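Local coordinates for protein putative alpha-ketoglutarate-dependent taurine dioxygenase (Burkholderia xenovorans, PDB 5HSX) that probably acts as an iron(II)- and 2-oxoglutarate-dependent dioxygenase of the TauD/TfdA family, at residues B[134-139]-B[290-295]. Residues are numbered along the deposited sequence; the frame is centred on the assembly and turned at random.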
loop_
_atom_site.group_PDB
_atom_site.type_symbol
_atom_site.label_atom_id
_atom_site.label_comp_id
_atom_site.label_asym_id
_atom_site.label_seq_id
_atom_site.Cartn_x
_atom_site.Cartn_y
_atom_site.Cartn_z
ATOM N N TRP B 134 14.146 15.838 -11.720
ATOM C CA TRP B 134 12.806 16.260 -11.338
ATOM C C TRP B 134 11.740 15.223 -11.672
ATOM O O TRP B 134 10.666 15.250 -11.063
ATOM C CB TRP B 134 12.470 17.615 -11.973
ATOM C CG TRP B 134 12.045 17.611 -13.414
ATOM C CD1 TRP B 134 12.839 17.826 -14.517
ATOM C CD2 TRP B 134 10.710 17.455 -13.906
ATOM N NE1 TRP B 134 12.073 17.797 -15.664
ATOM C CE2 TRP B 134 10.765 17.566 -15.316
ATOM C CE3 TRP B 134 9.467 17.236 -13.291
ATOM C CZ2 TRP B 134 9.629 17.455 -16.117
ATOM C CZ3 TRP B 134 8.341 17.124 -14.092
ATOM C CH2 TRP B 134 8.431 17.230 -15.492
ATOM N N ALA B 135 12.011 14.304 -12.600
ATOM C CA ALA B 135 11.005 13.325 -12.988
ATOM C C ALA B 135 11.690 12.091 -13.539
ATOM O O ALA B 135 12.839 12.142 -13.991
ATOM C CB ALA B 135 10.043 13.882 -14.047
ATOM N N SER B 136 10.956 10.985 -13.529
ATOM C CA SER B 136 11.409 9.772 -14.191
ATOM C C SER B 136 10.251 9.177 -14.978
ATOM O O SER B 136 9.082 9.346 -14.617
ATOM C CB SER B 136 11.952 8.745 -13.184
ATOM O OG SER B 136 12.643 9.379 -12.115
ATOM N N ILE B 137 10.592 8.466 -16.049
ATOM C CA ILE B 137 9.624 7.787 -16.899
ATOM C C ILE B 137 10.062 6.336 -17.013
ATOM O O ILE B 137 11.092 6.041 -17.634
ATOM C CB ILE B 137 9.515 8.441 -18.284
ATOM C CG1 ILE B 137 9.047 9.889 -18.130
ATOM C CG2 ILE B 137 8.573 7.630 -19.184
ATOM C CD1 ILE B 137 9.279 10.734 -19.326
ATOM N N LEU B 138 9.284 5.432 -16.425
ATOM C CA LEU B 138 9.627 4.019 -16.317
ATOM C C LEU B 138 8.632 3.207 -17.137
ATOM O O LEU B 138 7.422 3.316 -16.915
ATOM C CB LEU B 138 9.586 3.595 -14.848
ATOM C CG LEU B 138 9.846 2.141 -14.472
ATOM C CD1 LEU B 138 11.257 1.733 -14.852
ATOM C CD2 LEU B 138 9.601 1.984 -12.963
ATOM N N ARG B 139 9.128 2.392 -18.074
ATOM C CA ARG B 139 8.256 1.576 -18.913
ATOM C C ARG B 139 8.508 0.088 -18.683
ATOM O O ARG B 139 9.651 -0.345 -18.502
ATOM C CB ARG B 139 8.417 1.936 -20.407
ATOM C CG ARG B 139 9.566 1.252 -21.163
ATOM C CD ARG B 139 9.637 1.761 -22.606
ATOM N NE ARG B 139 10.245 0.785 -23.503
ATOM C CZ ARG B 139 11.537 0.749 -23.821
ATOM N NH1 ARG B 139 12.375 1.648 -23.321
ATOM N NH2 ARG B 139 11.991 -0.193 -24.643
ATOM N N ARG B 290 14.082 2.866 -17.796
ATOM C CA ARG B 290 13.799 4.152 -17.183
ATOM C C ARG B 290 14.609 5.240 -17.869
ATOM O O ARG B 290 15.771 5.035 -18.236
ATOM C CB ARG B 290 14.112 4.153 -15.670
ATOM C CG ARG B 290 13.965 5.534 -15.034
ATOM C CD ARG B 290 14.085 5.572 -13.514
ATOM N NE ARG B 290 15.113 4.698 -12.963
ATOM C CZ ARG B 290 16.416 4.965 -12.935
ATOM N NH1 ARG B 290 16.890 6.085 -13.453
ATOM N NH2 ARG B 290 17.255 4.097 -12.391
ATOM N N THR B 291 13.977 6.385 -18.062
ATOM C CA THR B 291 14.674 7.624 -18.371
ATOM C C THR B 291 14.398 8.592 -17.233
ATOM O O THR B 291 13.400 8.454 -16.515
ATOM C CB THR B 291 14.198 8.223 -19.694
ATOM O OG1 THR B 291 12.785 8.455 -19.619
ATOM C CG2 THR B 291 14.496 7.278 -20.861
ATOM N N THR B 292 15.290 9.561 -17.029
ATOM C CA THR B 292 15.002 10.576 -16.026
ATOM C C THR B 292 15.385 11.942 -16.574
ATOM O O THR B 292 16.220 12.068 -17.478
ATOM C CB THR B 292 15.689 10.312 -14.656
ATOM O OG1 THR B 292 17.033 10.776 -14.660
ATOM C CG2 THR B 292 15.695 8.823 -14.298
ATOM N N LEU B 293 14.728 12.959 -16.041
ATOM C CA LEU B 293 14.844 14.323 -16.530
ATOM C C LEU B 293 15.636 15.160 -15.536
ATOM O O LEU B 293 15.376 15.105 -14.329
ATOM C CB LEU B 293 13.458 14.924 -16.762
ATOM C CG LEU B 293 12.547 14.135 -17.712
ATOM C CD1 LEU B 293 11.207 14.845 -17.884
ATOM C CD2 LEU B 293 13.217 13.924 -19.065
ATOM N N VAL B 294 16.585 15.945 -16.059
ATOM C CA VAL B 294 17.477 16.759 -15.232
ATOM C C VAL B 294 16.679 17.794 -14.452
ATOM O O VAL B 294 15.849 18.515 -15.018
ATOM C CB VAL B 294 18.537 17.429 -16.128
ATOM C CG1 VAL B 294 19.439 18.372 -15.324
ATOM C CG2 VAL B 294 19.365 16.367 -16.868
ATOM N N GLY B 295 16.934 17.882 -13.145
ATOM C CA GLY B 295 16.246 18.809 -12.276
ATOM C C GLY B 295 17.156 19.947 -11.832
ATOM O O GLY B 295 18.359 19.962 -12.088
HETATM O O HOH W 1 14.486 18.569 -17.411
#
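Trp134 lies alongside Leu293 where strand 287-293 runs antiparallel to strand 135-140. Its CB sits 4.0 Å from Gly295 CA. A chi1 of 80° tucks CG over the backbone, flanked by N and C, which lays the indole beside residues 293-295. CD1 then meets Val294 O at the ring edge, 3.1 Å away. The next atom, NE1, sits 3.4 Å from Leu293 CB and makes a weak hydrogen bond to a water that donates to Val294 O. Further round the ring, CE2 and CZ2 run along Leu293 CD1, CZ2 at 3.5 Å, and Ala135 CB lies over one ring face, displaced from its centre. The backbone does the pairing: Ile137 and Thr291 form a hydrogen-bonded pair, with Ile137 N to Thr291 O at 2.8 Å and nearly straight (171°), and the return bond from Thr291 N is similar. Nearer the tryptophan, Trp134 N still reaches Leu293 O at 3.0 Å, but bent to 131°. Thr291 OG1 lies against Ile137 CB and hydrogen-bonds Ser76 OG of helix 69-77, which packs on the Ile137-Thr291 face. On the opposite face Ser136 CB meets the Arg290 CD methylene at 3.8 Å; Ser136 OG bonds to Asn268 and weakly to Asp125, a ligand of the bound sodium ion, while the Arg290 guanidinium reaches Val320 O near the C-terminus. Within this major sheet of the cupin-type fold, then, backbone bonds set the register, Trp134 and Leu293 close one end with apolar contact, and the buried polar tips find partners beyond the two strands.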